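Local coordinates for capsid (Human calicivirus NLV/Boxer/2001/US, PDB 4RDL), which forms part of the norovirus capsid as its protruding domain, which binds fucosylated histo-blood group antigens such as the Lewis y tetrasaccharide, at residues A[97-102]-A[194-199]; A[88-93]-A[103-108]; A[255-260]-A[288-293]. One frame throughout, in Å; residues are numbered along the deposited sequence.

Interaction 1 of 3, residues A[97-102]-A[194-199]; sequences HAFDSP and NLTQAS
F99 and P102 meet L195, A198 and S199 in a loop-to-loop contact at the periphery of the P domain, apolar at both ends, with F99 O and the S199 hydroxyl between them. One loop links strand 83-89 to strand 113-121; the other comes after strand 167-177 and leads on to strand 213-220. At the outer end the F99 ring presents its edge to L195: CE2 of F99 lies 3.6 Å from CD2 of L195, and the methyl CG2 of T196 sits at the same edge, farther off. The two side chains of F99 and L195 cross at about a right angle, one methyl branch of the leucine doing the touching. L195 extends CG away from its own backbone N (chi1 177°), which carries that branch across to the ring. F99 is the third residue of a type II beta turn from H97 to D100, with positive phi, and the bond closing this turn, from D100 N to H97 O, is weak. The segment 194-199 flanks the turn on its way from the sheet carrying the glycan pocket of D114, H116 and W174, in the P2 subdomain of norovirus capsids, toward the other sheet, that of P1. At the inner, buried end, the methyl of A198 points at P102, CB to CB 4.0 Å. The carbonyl O of S199 lies beside the proline ring, 3.5 Å from CG and equally far from CD of P102; the proline nitrogen has no hydrogen to give it. Between the two ends, OG of S199 comes to 2.9 Å from the carbonyl O of F99. H148 also joins in: its ring meets that of F99 edge-to-face, its backbone bonds to F99, and its ND1 together with the hydroxyl of Y96 bonds S101 O.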
loop_
_atom_site.group_PDB
_atom_site.type_symbol
_atom_site.label_atom_id
_atom_site.label_comp_id
_atom_site.label_asym_id
_atom_site.label_seq_id
_atom_site.Cartn_x
_atom_site.Cartn_y
_atom_site.Cartn_z
ATOM N N HIS A 97 17.570 -11.708 7.422
ATOM C CA HIS A 97 18.222 -12.584 8.371
ATOM C C HIS A 97 17.657 -13.977 8.195
ATOM O O HIS A 97 16.635 -14.328 8.786
ATOM C CB HIS A 97 18.038 -12.065 9.796
ATOM C CG HIS A 97 18.744 -10.771 10.055
ATOM N ND1 HIS A 97 18.413 -9.934 11.098
ATOM C CD2 HIS A 97 19.767 -10.171 9.401
ATOM C CE1 HIS A 97 19.201 -8.874 11.075
ATOM N NE2 HIS A 97 20.031 -8.991 10.054
ATOM N N ALA A 98 18.334 -14.760 7.356
ATOM C CA ALA A 98 17.893 -16.112 7.038
ATOM C C ALA A 98 17.701 -16.926 8.309
ATOM O O ALA A 98 18.429 -16.753 9.289
ATOM C CB ALA A 98 18.889 -16.804 6.095
ATOM N N PHE A 99 16.701 -17.799 8.281
ATOM C CA PHE A 99 16.373 -18.666 9.407
ATOM C C PHE A 99 15.826 -17.927 10.639
ATOM O O PHE A 99 15.821 -18.495 11.728
ATOM C CB PHE A 99 17.582 -19.537 9.793
ATOM C CG PHE A 99 18.145 -20.337 8.646
ATOM C CD1 PHE A 99 19.280 -19.909 7.975
ATOM C CD2 PHE A 99 17.535 -21.512 8.238
ATOM C CE1 PHE A 99 19.798 -20.641 6.912
ATOM C CE2 PHE A 99 18.043 -22.247 7.183
ATOM C CZ PHE A 99 19.180 -21.809 6.519
ATOM N N ASP A 100 15.343 -16.693 10.467
ATOM C CA ASP A 100 14.936 -15.852 11.609
ATOM C C ASP A 100 13.502 -15.292 11.595
ATOM O O ASP A 100 12.987 -14.872 12.636
ATOM C CB ASP A 100 15.929 -14.709 11.812
ATOM C CG ASP A 100 16.958 -15.022 12.877
ATOM O OD1 ASP A 100 17.802 -14.145 13.169
ATOM O OD2 ASP A 100 16.913 -16.142 13.435
ATOM N N SER A 101 12.899 -15.218 10.414
ATOM C CA SER A 101 11.446 -15.104 10.257
ATOM C C SER A 101 11.172 -15.938 9.013
ATOM O O SER A 101 12.121 -16.326 8.339
ATOM C CB SER A 101 10.980 -13.650 10.113
ATOM O OG SER A 101 11.325 -13.094 8.858
ATOM N N PRO A 102 9.900 -16.263 8.709
ATOM C CA PRO A 102 9.754 -17.298 7.674
ATOM C C PRO A 102 10.319 -16.879 6.320
ATOM O O PRO A 102 10.775 -17.732 5.563
ATOM C CB PRO A 102 8.239 -17.494 7.585
ATOM C CG PRO A 102 7.722 -17.037 8.910
ATOM C CD PRO A 102 8.608 -15.902 9.315
ATOM N N ASN A 194 13.141 -28.284 1.927
ATOM C CA ASN A 194 13.247 -29.576 2.617
ATOM C C ASN A 194 14.222 -29.550 3.793
ATOM O O ASN A 194 14.495 -30.588 4.407
ATOM C CB ASN A 194 13.639 -30.699 1.649
ATOM C CG ASN A 194 12.602 -30.925 0.562
ATOM O OD1 ASN A 194 11.423 -30.610 0.731
ATOM N ND2 ASN A 194 13.038 -31.474 -0.568
ATOM N N LEU A 195 14.732 -28.365 4.118
ATOM C CA LEU A 195 15.769 -28.239 5.144
ATOM C C LEU A 195 15.197 -28.138 6.551
ATOM O O LEU A 195 15.642 -28.833 7.468
ATOM C CB LEU A 195 16.672 -27.034 4.866
ATOM C CG LEU A 195 17.753 -26.767 5.919
ATOM C CD1 LEU A 195 18.726 -27.948 6.029
ATOM C CD2 LEU A 195 18.504 -25.478 5.606
ATOM N N THR A 196 14.214 -27.267 6.724
ATOM C CA THR A 196 13.672 -27.021 8.051
ATOM C C THR A 196 12.279 -26.422 7.968
ATOM O O THR A 196 11.902 -25.832 6.954
ATOM C CB THR A 196 14.579 -26.057 8.829
ATOM O OG1 THR A 196 14.102 -25.927 10.173
ATOM C CG2 THR A 196 14.600 -24.689 8.161
ATOM N N GLN A 197 11.497 -26.582 9.026
ATOM C CA GLN A 197 10.268 -25.816 9.130
ATOM C C GLN A 197 10.670 -24.390 9.461
ATOM O O GLN A 197 11.441 -24.154 10.394
ATOM C CB GLN A 197 9.347 -26.366 10.215
ATOM C CG GLN A 197 8.017 -25.633 10.289
ATOM C CD GLN A 197 7.131 -26.135 11.410
ATOM O OE1 GLN A 197 5.952 -26.423 11.203
ATOM N NE2 GLN A 197 7.694 -26.236 12.608
ATOM N N ALA A 198 10.162 -23.438 8.688
ATOM C CA ALA A 198 10.539 -22.050 8.881
ATOM C C ALA A 198 10.240 -21.637 10.310
ATOM O O ALA A 198 9.209 -22.001 10.877
ATOM C CB ALA A 198 9.808 -21.153 7.899
ATOM N N SER A 199 11.156 -20.887 10.908
ATOM C CA SER A 199 10.930 -20.403 12.259
ATOM C C SER A 199 9.993 -19.195 12.253
ATOM O O SER A 199 9.832 -18.517 11.234
ATOM C CB SER A 199 12.254 -20.074 12.953
ATOM O OG SER A 199 13.113 -19.336 12.104
#

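Interaction 2 of 3, residues A[88-93]-A[103-108]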
loop_
_atom_site.group_PDB
_atom_site.type_symbol
_atom_site.label_atom_id
_atom_site.label_comp_id
_atom_site.label_asym_id
_atom_site.label_seq_id
_atom_site.Cartn_x
_atom_site.Cartn_y
_atom_site.Cartn_z
ATOM N N LEU A 88 17.373 -13.151 -1.769
ATOM C CA LEU A 88 16.422 -12.234 -1.151
ATOM C C LEU A 88 17.032 -11.299 -0.114
ATOM O O LEU A 88 17.989 -11.645 0.584
ATOM C CB LEU A 88 15.282 -13.025 -0.507
ATOM C CG LEU A 88 14.385 -13.838 -1.444
ATOM C CD1 LEU A 88 13.541 -14.847 -0.659
ATOM C CD2 LEU A 88 13.500 -12.907 -2.269
ATOM N N ALA A 89 16.447 -10.108 -0.034
ATOM C CA ALA A 89 16.730 -9.142 1.011
ATOM C C ALA A 89 15.403 -8.594 1.534
ATOM O O ALA A 89 14.336 -8.874 0.967
ATOM C CB ALA A 89 17.601 -8.004 0.460
ATOM N N GLU A 90 15.450 -7.805 2.604
ATOM C CA GLU A 90 14.257 -7.060 3.006
ATOM C C GLU A 90 13.961 -5.977 1.964
ATOM O O GLU A 90 14.850 -5.576 1.201
ATOM C CB GLU A 90 14.440 -6.445 4.389
ATOM C CG GLU A 90 14.758 -7.461 5.479
ATOM C CD GLU A 90 13.568 -8.347 5.860
ATOM O OE1 GLU A 90 12.409 -7.983 5.563
ATOM O OE2 GLU A 90 13.796 -9.422 6.459
ATOM N N LEU A 91 12.723 -5.491 1.940
ATOM C CA LEU A 91 12.292 -4.560 0.897
ATOM C C LEU A 91 13.048 -3.226 0.900
ATOM O O LEU A 91 13.103 -2.541 -0.117
ATOM C CB LEU A 91 10.786 -4.326 0.981
ATOM C CG LEU A 91 9.943 -5.560 0.648
ATOM C CD1 LEU A 91 8.454 -5.273 0.897
ATOM C CD2 LEU A 91 10.164 -6.003 -0.777
ATOM N N ASP A 92 13.635 -2.856 2.035
ATOM C CA ASP A 92 14.427 -1.626 2.096
ATOM C C ASP A 92 15.874 -1.836 1.643
ATOM O O ASP A 92 16.675 -0.895 1.618
ATOM C CB ASP A 92 14.370 -0.994 3.493
ATOM C CG ASP A 92 15.047 -1.839 4.566
ATOM O OD1 ASP A 92 15.485 -2.974 4.274
ATOM O OD2 ASP A 92 15.126 -1.350 5.722
ATOM N N GLY A 93 16.204 -3.071 1.276
ATOM C CA GLY A 93 17.540 -3.383 0.794
ATOM C C GLY A 93 18.496 -3.877 1.870
ATOM O O GLY A 93 19.585 -4.352 1.565
ATOM N N ALA A 103 10.282 -15.582 6.030
ATOM C CA ALA A 103 10.788 -15.040 4.782
ATOM C C ALA A 103 10.898 -13.547 5.012
ATOM O O ALA A 103 10.485 -13.057 6.066
ATOM C CB ALA A 103 9.807 -15.342 3.632
ATOM N N PRO A 104 11.469 -12.806 4.050
ATOM C CA PRO A 104 11.499 -11.351 4.239
ATOM C C PRO A 104 10.097 -10.786 4.486
ATOM O O PRO A 104 9.100 -11.331 3.992
ATOM C CB PRO A 104 12.045 -10.847 2.905
ATOM C CG PRO A 104 12.893 -11.985 2.402
ATOM C CD PRO A 104 12.146 -13.226 2.809
ATOM N N LEU A 105 10.013 -9.692 5.236
ATOM C CA LEU A 105 8.709 -9.109 5.530
ATOM C C LEU A 105 7.976 -8.718 4.248
ATOM O O LEU A 105 8.588 -8.211 3.300
ATOM C CB LEU A 105 8.844 -7.907 6.464
ATOM C CG LEU A 105 9.568 -8.214 7.775
ATOM C CD1 LEU A 105 9.544 -6.992 8.691
ATOM C CD2 LEU A 105 8.925 -9.415 8.470
ATOM N N GLY A 106 6.668 -8.968 4.213
ATOM C CA GLY A 106 5.844 -8.651 3.051
ATOM C C GLY A 106 5.802 -9.742 1.984
ATOM O O GLY A 106 4.975 -9.698 1.080
ATOM N N PHE A 107 6.692 -10.725 2.081
ATOM C CA PHE A 107 6.789 -11.779 1.074
ATOM C C PHE A 107 5.412 -12.421 0.835
ATOM O O PHE A 107 4.692 -12.698 1.785
ATOM C CB PHE A 107 7.792 -12.839 1.546
ATOM C CG PHE A 107 8.269 -13.762 0.456
ATOM C CD1 PHE A 107 9.418 -13.467 -0.277
ATOM C CD2 PHE A 107 7.589 -14.932 0.172
ATOM C CE1 PHE A 107 9.864 -14.319 -1.279
ATOM C CE2 PHE A 107 8.032 -15.795 -0.827
ATOM C CZ PHE A 107 9.171 -15.491 -1.552
ATOM N N PRO A 108 5.040 -12.662 -0.435
ATOM C CA PRO A 108 3.732 -13.280 -0.707
ATOM C C PRO A 108 3.516 -14.561 0.101
ATOM O O PRO A 108 4.426 -15.399 0.195
ATOM C CB PRO A 108 3.810 -13.614 -2.202
ATOM C CG PRO A 108 4.741 -12.601 -2.758
ATOM C CD PRO A 108 5.797 -12.416 -1.677
HETATM O O HOH W 1 10.853 -6.657 3.773
HETATM O O HOH W 2 12.146 -10.961 7.828
#
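E90 reaches over to L105 with its carboxylate, while L88 lies across P104 and F107 at about right angles to both. The glutamate chain is bent at chi2 (-72°), which swings the carboxylate back from a CB not aimed at the other segment and brings OE1 to the backbone of L105. L105 N donates to E90 OE1 over 3.0 Å with an N-H...O angle of 155°; the N-H comes from the syn side of the carboxylate, 18° out of its plane. The same oxygen rests against the branch point of the leucine side chain, 3.6 Å from L105 CG. A second donor to OE1 is a water that also donates to L105 O and accepts from L91 N, so it stitches the two backbones together; another water joins OE2 of E90 to A103 O. Several donors around one carboxylate would probably favour its charged form. On the strand side of this polar patch the contact is apolar. CB of L88 sits 3.9 Å from CG of P104, and L88 CD1 approaches CE1 of F107 obliquely at 3.8 Å. One face of the F107 ring is taken by CD of P108, near the rim. The P104 ring also packs against the A89 carbonyl, CB of P104 3.6 Å from A89 O. A type II turn, closed by F107 N to P104 O, folds 104-107 back; P104 and the ring tip of F107 both reach L88, and a type I turn runs from E90 to G93. The 88-93 segment leaves strand 83-89, which lies between strands 72-80 and 151-154: A89 pairs with R74, L88 with G150. F107 and P108 pack on M73 of strand 72-80, and D92 touches L32 of the second subunit.

Interaction 3 of 3, residues A[255-260]-A[288-293]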
loop_
_atom_site.group_PDB
_atom_site.type_symbol
_atom_site.label_atom_id
_atom_site.label_comp_id
_atom_site.label_asym_id
_atom_site.label_seq_id
_atom_site.Cartn_x
_atom_site.Cartn_y
_atom_site.Cartn_z
ATOM N N LEU A 255 -16.489 -5.783 19.122
ATOM C CA LEU A 255 -16.608 -4.704 18.139
ATOM C C LEU A 255 -18.034 -4.608 17.637
ATOM O O LEU A 255 -18.711 -5.631 17.470
ATOM C CB LEU A 255 -15.715 -4.945 16.920
ATOM C CG LEU A 255 -14.259 -5.311 17.140
ATOM C CD1 LEU A 255 -13.580 -5.396 15.775
ATOM C CD2 LEU A 255 -13.578 -4.279 18.018
ATOM N N HIS A 256 -18.486 -3.380 17.389
ATOM C CA HIS A 256 -19.702 -3.168 16.628
ATOM C C HIS A 256 -19.322 -2.603 15.274
ATOM O O HIS A 256 -18.484 -1.709 15.177
ATOM C CB HIS A 256 -20.661 -2.236 17.361
ATOM C CG HIS A 256 -21.344 -2.894 18.509
ATOM N ND1 HIS A 256 -22.256 -2.240 19.310
ATOM C CD2 HIS A 256 -21.261 -4.160 18.986
ATOM C CE1 HIS A 256 -22.698 -3.072 20.233
ATOM N NE2 HIS A 256 -22.116 -4.247 20.053
ATOM N N TYR A 257 -19.916 -3.164 14.230
ATOM C CA TYR A 257 -19.741 -2.682 12.869
ATOM C C TYR A 257 -20.906 -1.744 12.631
ATOM O O TYR A 257 -22.064 -2.178 12.553
ATOM C CB TYR A 257 -19.766 -3.870 11.914
ATOM C CG TYR A 257 -19.568 -3.560 10.449
ATOM C CD1 TYR A 257 -18.353 -3.070 9.973
ATOM C CD2 TYR A 257 -20.584 -3.796 9.526
ATOM C CE1 TYR A 257 -18.166 -2.814 8.629
ATOM C CE2 TYR A 257 -20.401 -3.536 8.169
ATOM C CZ TYR A 257 -19.191 -3.043 7.733
ATOM O OH TYR A 257 -18.984 -2.789 6.392
ATOM N N VAL A 258 -20.609 -0.451 12.566
ATOM C CA VAL A 258 -21.661 0.561 12.593
ATOM C C VAL A 258 -21.826 1.341 11.292
ATOM O O VAL A 258 -20.880 1.497 10.509
ATOM C CB VAL A 258 -21.463 1.546 13.763
ATOM C CG1 VAL A 258 -21.198 0.789 15.062
ATOM C CG2 VAL A 258 -20.342 2.546 13.461
ATOM N N ASP A 259 -23.041 1.832 11.076
ATOM C CA ASP A 259 -23.334 2.713 9.955
ATOM C C ASP A 259 -22.440 3.941 10.074
ATOM O O ASP A 259 -22.356 4.535 11.141
ATOM C CB ASP A 259 -24.804 3.122 9.997
ATOM C CG ASP A 259 -25.207 3.980 8.819
ATOM O OD1 ASP A 259 -25.837 3.446 7.880
ATOM O OD2 ASP A 259 -24.896 5.189 8.826
ATOM N N PRO A 260 -21.762 4.321 8.979
ATOM C CA PRO A 260 -20.754 5.384 9.058
ATOM C C PRO A 260 -21.355 6.760 9.330
ATOM O O PRO A 260 -20.630 7.666 9.736
ATOM C CB PRO A 260 -20.115 5.360 7.667
ATOM C CG PRO A 260 -21.187 4.815 6.774
ATOM C CD PRO A 260 -21.908 3.797 7.608
ATOM N N GLN A 288 -30.495 -11.095 4.584
ATOM C CA GLN A 288 -29.887 -9.798 4.844
ATOM C C GLN A 288 -28.459 -9.737 4.315
ATOM O O GLN A 288 -27.779 -10.757 4.215
ATOM C CB GLN A 288 -29.906 -9.500 6.349
ATOM C CG GLN A 288 -29.942 -10.748 7.234
ATOM C CD GLN A 288 -28.619 -11.033 7.928
ATOM O OE1 GLN A 288 -28.401 -12.129 8.447
ATOM N NE2 GLN A 288 -27.733 -10.042 7.948
ATOM N N THR A 289 -28.011 -8.535 3.971
ATOM C CA THR A 289 -26.628 -8.323 3.556
ATOM C C THR A 289 -26.089 -7.072 4.239
ATOM O O THR A 289 -26.736 -6.031 4.220
ATOM C CB THR A 289 -26.517 -8.162 2.023
ATOM O OG1 THR A 289 -26.838 -9.403 1.381
ATOM C CG2 THR A 289 -25.112 -7.747 1.625
ATOM N N LEU A 290 -24.919 -7.177 4.858
ATOM C CA LEU A 290 -24.295 -6.010 5.475
ATOM C C LEU A 290 -23.680 -5.145 4.386
ATOM O O LEU A 290 -23.201 -5.663 3.382
ATOM C CB LEU A 290 -23.186 -6.424 6.441
ATOM C CG LEU A 290 -23.556 -7.165 7.721
ATOM C CD1 LEU A 290 -22.311 -7.757 8.354
ATOM C CD2 LEU A 290 -24.274 -6.234 8.690
ATOM N N PRO A 291 -23.688 -3.822 4.589
ATOM C CA PRO A 291 -22.994 -2.922 3.670
ATOM C C PRO A 291 -21.483 -3.063 3.871
ATOM O O PRO A 291 -21.048 -3.596 4.898
ATOM C CB PRO A 291 -23.481 -1.543 4.116
ATOM C CG PRO A 291 -23.707 -1.707 5.578
ATOM C CD PRO A 291 -24.282 -3.097 5.726
ATOM N N ILE A 292 -20.695 -2.590 2.912
ATOM C CA ILE A 292 -19.240 -2.733 2.989
ATOM C C ILE A 292 -18.549 -1.458 3.469
ATOM O O ILE A 292 -17.319 -1.415 3.570
ATOM C CB ILE A 292 -18.619 -3.152 1.637
ATOM C CG1 ILE A 292 -18.805 -2.049 0.596
ATOM C CG2 ILE A 292 -19.210 -4.473 1.175
ATOM C CD1 ILE A 292 -18.005 -2.292 -0.668
ATOM N N ASN A 293 -19.337 -0.424 3.763
ATOM C CA ASN A 293 -18.783 0.870 4.150
ATOM C C ASN A 293 -18.996 1.214 5.626
ATOM O O ASN A 293 -18.946 2.380 6.013
ATOM C CB ASN A 293 -19.325 1.990 3.256
ATOM C CG ASN A 293 -20.812 2.218 3.442
ATOM O OD1 ASN A 293 -21.512 1.373 3.997
ATOM N ND2 ASN A 293 -21.299 3.366 2.986
#
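Y257 spans the gap to P291, I292 and N293, bridging from strand 252-258 to a loop that keeps its distance at that level: Y257 CA and L290 CA, the nearest such pair there, are 9.3 Å apart. Its CG lies anti to the backbone N (chi1 -179°), which sends the ring toward the loop. The hydroxyl of Y257 donates to the carbonyl O of P291 over 2.7 Å. That P291 oxygen sits at the ring edge, in the ring plane, only 3.3 Å from Y257 CE2; measured at the carbonyl, the C=O...OH angle is 127° and the hydroxyl is tilted 33° from the carbonyl plane. The tyrosine OH is gripped a second time, by the backbone N of G294, the residue just after the loop segment, so the hydroxyl of this buried tyrosine both gives and receives a bond. Beside it the ring meets L290 obliquely, Y257 CE2 to L290 CB 4.4 Å, and the ring of F296 from strand 295-302 also packs against the tyrosine ring. Past D259 the chain leaves the strand, and P260 comes round to N293, the proline ring and the asparagine side chain crossing at about a right angle. CG of P260 lies 3.4 Å from the carbonyl O of N293 and 4.1 Å from its ND2. By this point the two backbones have drawn in: P260 CA and N293 CA are 7.0 Å apart. The arrangement belongs to the antiparallel P1 sheet, where the strand pairs with 265-272 and 295-302: a buried tyrosine near the end of a strand uses its phenol group to hold the loop that enters a neighbouring strand, on the surface well away from the P2 sheet.

How the interactions relate
Interactions 1 and 2 share one connection, the loop between strands 83-89 and 113-121, and their segments alternate along the chain: 88-93, 97-102, 103-108, then 194-199. Their centres lie about 14 Å apart on the same side of the chain's centre. Interaction 2 folds the loop back on the sheet that also carries the glycan pocket of D114, H116 and W174, while interaction 1 joins the same loop to the chain returning toward the P1 sheet. Interaction 3 comes later in sequence and sits on the opposite side of the chain's centre, in the other antiparallel sheet, about 40 and 35 Å from interactions 1 and 2 between centres; it touches neither, the nearest atoms being about 25 and 23 Å away.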